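Local coordinates for protein multi-copper Oxidase CueO (Ochrobactrum, PDB 6EVG) that is a laccase-like multicopper oxidase that oxidises lignin model compounds and lignosulfonate, probably passing the electrons through its copper sites to dioxygen, at residues D177-E182 against H196-G201; G227-N232 against H491-E496; P433-I438 against T463-G468. All coordinates share one frame; numbering follows the deposited sequence.

Overall arrangement
Contacts 2 and 3 lie beside the mononuclear copper, and contact 1 lies farther out, against contact 2. Contact 1, at the end of strand 170-178, closes first along the chain; its centre is about 11 Å from that of contact 2, and the two are joined by the salt bridge between Asp177 and Arg231. Contact 2 brings the loop between strands 219-226 and 233-237 against the start of helix 493-497, across 258 intervening residues. Contact 3, the strand pair 434-438 and 463-466, is nested within that span, its centre about 11 Å from that of contact 2 and 21 Å from that of contact 1. Contacts 2 and 3 each supply a histidine to the same copper, so the site is built where they meet.

Contact 1: D177-E182 against H196-G201; sequences DRRVIE and HGFRGG
The end of strand 170-178, continued into Arg179, and the extended run 198-201 pass each other almost at right angles (91° between their end-to-end directions), and they come nearest where the CA atoms of Arg179 and Gly200 lie 4.0 Å apart. Asp177 reaches over the glycine backbone: its OD2 accepts the N-H of Gly200 at 2.9 Å, in a nearly straight bond that arrives from well above the carboxylate plane. The same oxygen forms a salt bridge with Arg231, so a charged partner and a backbone amide share one atom of this buried acid and would probably help keep it ionised. The other oxygen, OD1, is linked by a water to the carbonyl O of Phe198. Arg179 holds the preceding residues, Phe198 and Arg199. With CG anti to the backbone N (chi1 -177°) and a bend at chi3, it brings its guanidinium to Phe198, and CE1 of Phe198 sits over the centre of one face of the guanidinium, 3.5 Å from CZ of Arg179; the two planes are inclined by 37°. NH2 of Arg179 donates to the carbonyl O of Arg199 at 3.0 Å, in the carbonyl plane, while NH1 forms a salt bridge with Asp193. Gly200 lies so close under the strand end that a CB here would collide with the backbone of Arg178 and Arg179. The contact thus ties the end of strand 170-178 to the loop leading from helix 191-196 into strand 202-205, its neighbour in the same sheet, while the Phe198 ring makes edge-to-face contacts with Tyr187 and with His143 of helix 138-144.

Contact 2: G227-N232 against H491-E496; sequences GANARN and HVLEHE. With CU (copper (II) ion), chain B.
The side chain of Asn229 meets both Leu493 and Glu494. Its CB lies 3.8 Å from OE1 of Glu494, and CG, held beside the backbone N (chi1 -79°), packs against CD1 of Leu493 at 4.0 Å. OD1 also borders that methyl, while ND2 ends the chain by donating to OE2 of Glu494 at 2.9 Å. This bond is straight (164°), lies in the amide plane and uses the syn lone pair, with amide and carboxylate nearly coplanar. OE2 has a second partner in the hydroxyl of Tyr187, and OE1 accepts the backbone N-H of Phe198, so both oxygens of the buried acid are engaged. Replacing Asn229 by alanine removes the amide, and the carboxylate of Glu494 would probably be less firmly fixed in its plane. The backbone O of Asn229 accepts from Leu493 N at 2.9 Å, in the first turn of the helix that begins after the N-cap residue Val492. Val492 CG1 touches Ala230 CB at 3.9 Å and also covers one face of the His495 ring, a copper ligand. The loop between strands 219-226 and 233-237 therefore abuts the start of helix 493-497, with Leu493 and Glu494 packed against helix 138-144.

Contact 3: P433-I438 against T463-G468; sequences PHPFHI and TALIDG. With CU (copper (II) ion), chain B; EDO (1,2-ethanediol), chain D.
His434 and Ile466 form a hydrogen-bonded pair in the antiparallel ladder that joins strand 434-438 to the edge strand 463-466 of a cupredoxin-type beta-sandwich. N of His434 donates to O of Ile466, and O of His434 accepts from N of Ile466, each at 2.9 Å. Two residues on, Phe436 and Ala464 repeat the pattern. The backbone so held carries a metal ligand: ND1 of His434 binds the copper at 2.0 Å. Cys490 and His495 complete the protein ligands of this mononuclear site, consistent with the type 1 copper of a laccase. On the far side of the imidazole, NE2 of His434 is hydrogen-bonded to Glu339, which helps to fix the rotation of the ring.

Around this frame the side chains sort onto two faces. On the one with His434, CB of Phe436 meets CG1 of Ile466 at 3.9 Å, and both residues pack onto Leu427 of strand 422-428. On the other, Leu465 has CG anti to the backbone N (chi1 -172°), which carries CD1 over the neighbouring strand, beside the peptide between His434 and Pro435 and 3.8 Å from CB of Pro433. Farther along that face ND1 of His437 is hydrogen-bonded to the backbone O of Asp462, its ring stacks on His93, and the hydroxyl of Thr463 is hydrogen-bonded to His93, so one neighbour engages both. The outer edge of strand 463-466 carries an ethanediol, probably from the crystallisation liquor, whose O1 accepts from N of Leu465 at 2.9 Å while its O2 donates to O of Leu465 at 2.7 Å.

Contact 1: D177-E182 against H196-G201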
# COMPACT_ATOMS: atom_id res chain seq x y z
N ASP A 177 -11.23 4.70 3.68
CA ASP A 177 -12.28 5.62 4.04
C ASP A 177 -13.21 5.90 2.87
O ASP A 177 -12.88 5.63 1.72
CB ASP A 177 -11.76 6.92 4.67
CG ASP A 177 -10.92 7.83 3.80
OD1 ASP A 177 -10.43 7.37 2.76
OD2 ASP A 177 -10.74 9.04 4.20
N ARG A 178 -14.40 6.37 3.18
CA ARG A 178 -15.45 6.57 2.20
C ARG A 178 -16.21 7.87 2.51
O ARG A 178 -16.66 8.10 3.63
CB ARG A 178 -16.50 5.46 2.29
CG ARG A 178 -16.00 4.08 1.93
CD ARG A 178 -15.60 3.95 0.45
NE ARG A 178 -16.72 4.21 -0.41
CZ ARG A 178 -16.75 3.85 -1.69
NH1 ARG A 178 -15.71 3.31 -2.25
NH2 ARG A 178 -17.88 4.03 -2.39
N ARG A 179 -16.40 8.69 1.47
CA ARG A 179 -17.37 9.78 1.51
C ARG A 179 -18.79 9.26 1.27
O ARG A 179 -19.74 9.84 1.81
CB ARG A 179 -16.98 10.88 0.52
CG ARG A 179 -17.85 12.10 0.51
CD ARG A 179 -17.31 13.26 -0.27
NE ARG A 179 -16.01 13.67 0.27
CZ ARG A 179 -15.14 14.50 -0.31
NH1 ARG A 179 -15.45 15.07 -1.46
NH2 ARG A 179 -13.98 14.76 0.25
N VAL A 180 -18.91 8.24 0.42
CA VAL A 180 -20.20 7.75 -0.04
C VAL A 180 -20.28 6.24 0.17
O VAL A 180 -19.41 5.50 -0.31
CB VAL A 180 -20.40 8.09 -1.52
CG1 VAL A 180 -21.73 7.53 -2.03
CG2 VAL A 180 -20.31 9.61 -1.74
N ILE A 181 -21.33 5.81 0.87
CA ILE A 181 -21.62 4.39 1.04
C ILE A 181 -22.95 3.97 0.42
O ILE A 181 -23.29 2.77 0.43
CB ILE A 181 -21.45 3.93 2.51
CG1 ILE A 181 -22.36 4.73 3.44
CG2 ILE A 181 -20.01 4.06 2.96
CD1 ILE A 181 -23.81 4.63 3.33
N GLU A 182 -23.73 4.90 -0.15
CA GLU A 182 -24.99 4.60 -0.83
C GLU A 182 -25.06 5.44 -2.06
O GLU A 182 -24.93 6.68 -2.00
CB GLU A 182 -26.17 4.87 0.10
CG GLU A 182 -27.52 4.70 -0.59
CD GLU A 182 -27.97 3.34 -0.97
OE1 GLU A 182 -28.23 2.60 -0.04
OE2 GLU A 182 -28.28 3.15 -2.25
N HIS A 196 -5.65 18.72 -1.59
CA HIS A 196 -5.30 18.20 -0.24
C HIS A 196 -5.43 16.69 -0.11
O HIS A 196 -5.02 16.17 0.92
CB HIS A 196 -6.12 18.92 0.85
CG HIS A 196 -5.84 20.40 0.88
ND1 HIS A 196 -4.63 20.93 1.29
CD2 HIS A 196 -6.55 21.44 0.42
CE1 HIS A 196 -4.65 22.25 1.16
NE2 HIS A 196 -5.82 22.59 0.65
N GLY A 197 -5.98 16.04 -1.13
CA GLY A 197 -6.32 14.62 -1.06
C GLY A 197 -7.77 14.42 -0.69
O GLY A 197 -8.35 15.19 0.07
N PHE A 198 -8.35 13.35 -1.22
CA PHE A 198 -9.75 12.99 -1.02
C PHE A 198 -9.86 12.13 0.21
O PHE A 198 -9.33 11.01 0.24
CB PHE A 198 -10.25 12.24 -2.24
CG PHE A 198 -11.68 11.79 -2.22
CD1 PHE A 198 -12.69 12.63 -2.68
CD2 PHE A 198 -12.05 10.57 -1.74
CE1 PHE A 198 -14.02 12.20 -2.77
CE2 PHE A 198 -13.37 10.13 -1.79
CZ PHE A 198 -14.34 10.95 -2.28
N ARG A 199 -10.64 12.61 1.20
CA ARG A 199 -10.93 11.86 2.45
C ARG A 199 -12.44 11.82 2.67
O ARG A 199 -13.20 12.66 2.19
CB ARG A 199 -10.29 12.54 3.67
CG ARG A 199 -8.77 12.50 3.63
CD ARG A 199 -8.04 13.17 4.79
NE ARG A 199 -8.69 13.25 6.08
CZ ARG A 199 -8.35 14.00 7.15
NH1 ARG A 199 -7.37 14.92 7.14
NH2 ARG A 199 -9.04 13.87 8.25
N GLY A 200 -12.89 10.81 3.41
CA GLY A 200 -14.29 10.72 3.83
C GLY A 200 -14.41 10.33 5.27
O GLY A 200 -13.46 9.82 5.85
N GLY A 201 -15.59 10.55 5.82
CA GLY A 201 -15.82 10.32 7.27
C GLY A 201 -16.19 8.92 7.64
O GLY A 201 -16.23 8.59 8.82
O HOH W 1 -8.47 8.93 1.77
O HOH W 2 -16.13 13.91 3.26

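Contact 2: G227-N232 against H491-E496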
# COMPACT_ATOMS: atom_id res chain seq x y z
N GLY A 227 -5.08 1.28 2.23
CA GLY A 227 -5.53 1.32 0.86
C GLY A 227 -6.37 2.56 0.48
O GLY A 227 -7.06 2.53 -0.55
N ALA A 228 -6.32 3.59 1.31
CA ALA A 228 -7.13 4.79 1.08
C ALA A 228 -6.50 5.69 -0.01
O ALA A 228 -5.32 5.56 -0.33
CB ALA A 228 -7.22 5.60 2.36
N ASN A 229 -7.33 6.60 -0.54
CA ASN A 229 -6.80 7.57 -1.50
C ASN A 229 -5.75 8.48 -0.92
O ASN A 229 -4.83 8.90 -1.61
CB ASN A 229 -7.94 8.42 -2.08
CG ASN A 229 -8.72 7.71 -3.16
OD1 ASN A 229 -9.10 6.55 -3.03
ND2 ASN A 229 -8.98 8.44 -4.27
N ALA A 230 -5.96 8.87 0.34
CA ALA A 230 -5.19 10.00 0.92
C ALA A 230 -5.01 9.94 2.42
O ALA A 230 -3.98 10.38 2.92
CB ALA A 230 -5.81 11.33 0.54
N ARG A 231 -6.02 9.48 3.15
CA ARG A 231 -6.01 9.49 4.60
C ARG A 231 -4.81 8.72 5.14
O ARG A 231 -4.57 7.58 4.71
CB ARG A 231 -7.27 8.86 5.13
CG ARG A 231 -7.39 8.79 6.63
CD ARG A 231 -8.74 8.30 7.11
NE ARG A 231 -9.82 9.22 6.85
CZ ARG A 231 -10.24 10.17 7.70
NH1 ARG A 231 -9.62 10.34 8.87
NH2 ARG A 231 -11.26 10.94 7.39
N ASN A 232 -4.13 9.27 6.15
CA ASN A 232 -3.16 8.55 6.96
C ASN A 232 -3.87 7.99 8.18
O ASN A 232 -4.72 8.67 8.79
CB ASN A 232 -2.03 9.44 7.41
CG ASN A 232 -1.27 10.04 6.26
OD1 ASN A 232 -0.88 9.33 5.33
ND2 ASN A 232 -1.05 11.36 6.29
N HIS A 491 1.75 8.96 -3.23
CA HIS A 491 0.67 8.00 -3.13
C HIS A 491 -0.66 8.57 -2.60
O HIS A 491 -1.59 7.79 -2.39
CB HIS A 491 1.11 6.72 -2.37
CG HIS A 491 0.58 5.44 -2.93
ND1 HIS A 491 -0.72 5.02 -2.87
CD2 HIS A 491 1.24 4.48 -3.66
CE1 HIS A 491 -0.83 3.85 -3.54
NE2 HIS A 491 0.35 3.50 -4.01
N VAL A 492 -0.75 9.91 -2.45
CA VAL A 492 -2.05 10.56 -2.41
C VAL A 492 -2.54 10.58 -3.85
O VAL A 492 -1.94 11.20 -4.69
CB VAL A 492 -1.96 11.99 -1.80
CG1 VAL A 492 -3.25 12.75 -1.98
CG2 VAL A 492 -1.63 11.89 -0.33
N LEU A 493 -3.59 9.81 -4.11
CA LEU A 493 -3.89 9.50 -5.51
C LEU A 493 -4.31 10.74 -6.28
O LEU A 493 -4.03 10.83 -7.51
CB LEU A 493 -4.95 8.41 -5.58
CG LEU A 493 -4.55 7.10 -4.89
CD1 LEU A 493 -5.64 6.06 -5.13
CD2 LEU A 493 -3.22 6.60 -5.41
N GLU A 494 -4.96 11.70 -5.64
CA GLU A 494 -5.27 12.97 -6.29
C GLU A 494 -4.00 13.69 -6.75
O GLU A 494 -3.96 14.27 -7.85
CB GLU A 494 -6.08 13.85 -5.36
CG GLU A 494 -7.48 13.37 -5.13
CD GLU A 494 -7.60 12.05 -4.37
OE1 GLU A 494 -6.90 11.90 -3.34
OE2 GLU A 494 -8.43 11.22 -4.79
N HIS A 495 -2.96 13.65 -5.92
CA HIS A 495 -1.70 14.36 -6.23
C HIS A 495 -1.04 13.68 -7.42
O HIS A 495 -0.54 14.36 -8.33
CB HIS A 495 -0.77 14.37 -5.02
CG HIS A 495 -1.26 15.23 -3.92
ND1 HIS A 495 -0.55 15.24 -2.73
CD2 HIS A 495 -2.31 16.08 -3.82
CE1 HIS A 495 -1.18 16.13 -1.97
NE2 HIS A 495 -2.25 16.63 -2.58
N GLU A 496 -0.95 12.35 -7.40
CA GLU A 496 -0.40 11.62 -8.54
C GLU A 496 -1.18 11.98 -9.84
O GLU A 496 -0.58 12.22 -10.88
CB GLU A 496 -0.56 10.13 -8.21
CG GLU A 496 -0.06 9.17 -9.21
CD GLU A 496 -0.55 7.76 -8.87
OE1 GLU A 496 -0.47 7.32 -7.75
OE2 GLU A 496 -1.02 7.24 -9.75
CU CU B . 1.11 14.26 -2.23
O HOH W 3 -3.49 5.63 -2.35

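Contact 3: P433-I438 against T463-G468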
# COMPACT_ATOMS: atom_id res chain seq x y z
N PRO A 433 2.24 16.48 4.69
CA PRO A 433 3.06 15.30 4.45
C PRO A 433 2.63 14.58 3.15
O PRO A 433 1.47 14.74 2.74
CB PRO A 433 2.75 14.42 5.64
CG PRO A 433 1.75 15.08 6.48
CD PRO A 433 1.31 16.30 5.81
N HIS A 434 3.57 13.84 2.57
CA HIS A 434 3.27 13.09 1.33
C HIS A 434 3.86 11.72 1.42
O HIS A 434 5.04 11.56 1.77
CB HIS A 434 3.85 13.78 0.08
CG HIS A 434 3.29 15.15 -0.17
ND1 HIS A 434 2.26 15.40 -1.08
CD2 HIS A 434 3.61 16.36 0.38
CE1 HIS A 434 1.98 16.68 -1.05
NE2 HIS A 434 2.76 17.28 -0.17
N PRO A 435 3.09 10.66 1.06
CA PRO A 435 3.68 9.29 0.97
C PRO A 435 4.42 9.10 -0.36
O PRO A 435 3.85 9.07 -1.40
CB PRO A 435 2.44 8.43 1.10
CG PRO A 435 1.33 9.24 0.49
CD PRO A 435 1.66 10.69 0.82
N PHE A 436 5.71 8.89 -0.27
CA PHE A 436 6.55 8.57 -1.42
C PHE A 436 6.45 7.09 -1.76
O PHE A 436 6.65 6.27 -0.87
CB PHE A 436 8.00 8.89 -1.04
CG PHE A 436 9.02 8.49 -2.07
CD1 PHE A 436 9.24 9.29 -3.18
CD2 PHE A 436 9.79 7.36 -1.94
CE1 PHE A 436 10.22 8.93 -4.10
CE2 PHE A 436 10.73 7.00 -2.84
CZ PHE A 436 10.94 7.79 -3.97
N HIS A 437 6.28 6.75 -3.04
CA HIS A 437 6.39 5.37 -3.49
C HIS A 437 7.23 5.32 -4.75
O HIS A 437 7.07 6.14 -5.66
CB HIS A 437 4.98 4.74 -3.76
CG HIS A 437 5.01 3.37 -4.39
ND1 HIS A 437 5.78 2.33 -3.87
CD2 HIS A 437 4.35 2.85 -5.46
CE1 HIS A 437 5.59 1.24 -4.65
NE2 HIS A 437 4.73 1.53 -5.59
N ILE A 438 8.17 4.36 -4.76
CA ILE A 438 8.96 4.06 -5.96
C ILE A 438 8.62 2.67 -6.45
O ILE A 438 8.60 1.70 -5.68
CB ILE A 438 10.46 4.28 -5.70
CG1 ILE A 438 11.25 4.14 -7.01
CG2 ILE A 438 11.03 3.39 -4.62
CD1 ILE A 438 12.64 4.79 -6.97
N THR A 463 7.41 2.39 0.24
CA THR A 463 6.50 3.49 0.39
C THR A 463 6.84 4.11 1.78
O THR A 463 7.03 3.35 2.72
CB THR A 463 5.03 3.06 0.33
OG1 THR A 463 4.84 2.30 -0.89
CG2 THR A 463 4.10 4.20 0.36
N ALA A 464 6.92 5.43 1.88
CA ALA A 464 7.25 6.08 3.17
C ALA A 464 6.60 7.42 3.28
O ALA A 464 6.59 8.18 2.30
CB ALA A 464 8.72 6.24 3.33
N LEU A 465 6.10 7.76 4.46
CA LEU A 465 5.49 9.06 4.68
C LEU A 465 6.60 10.09 4.95
O LEU A 465 7.35 9.97 5.92
CB LEU A 465 4.50 9.02 5.84
CG LEU A 465 3.65 10.27 6.05
CD1 LEU A 465 2.82 10.68 4.83
CD2 LEU A 465 2.78 10.12 7.29
N ILE A 466 6.65 11.11 4.10
CA ILE A 466 7.62 12.23 4.19
C ILE A 466 6.90 13.37 4.82
O ILE A 466 5.86 13.82 4.38
CB ILE A 466 8.19 12.57 2.83
CG1 ILE A 466 8.57 11.33 2.01
CG2 ILE A 466 9.37 13.53 2.99
CD1 ILE A 466 9.52 10.38 2.63
N ASP A 467 7.49 13.95 5.89
CA ASP A 467 6.87 15.04 6.63
C ASP A 467 7.97 15.97 7.08
O ASP A 467 8.41 15.95 8.24
CB ASP A 467 6.08 14.52 7.84
CG ASP A 467 5.26 15.60 8.57
OD1 ASP A 467 5.14 16.73 8.06
OD2 ASP A 467 4.76 15.27 9.67
N GLY A 468 8.35 16.89 6.21
CA GLY A 468 9.45 17.82 6.40
C GLY A 468 10.59 17.39 5.48
O GLY A 468 10.60 17.71 4.29
CU CU B . 1.11 14.26 -2.23
C1 EDO D . 7.71 5.79 7.53
O1 EDO D . 6.87 5.79 6.38
C2 EDO D . 8.40 7.13 7.64
O2 EDO D . 7.49 8.21 7.91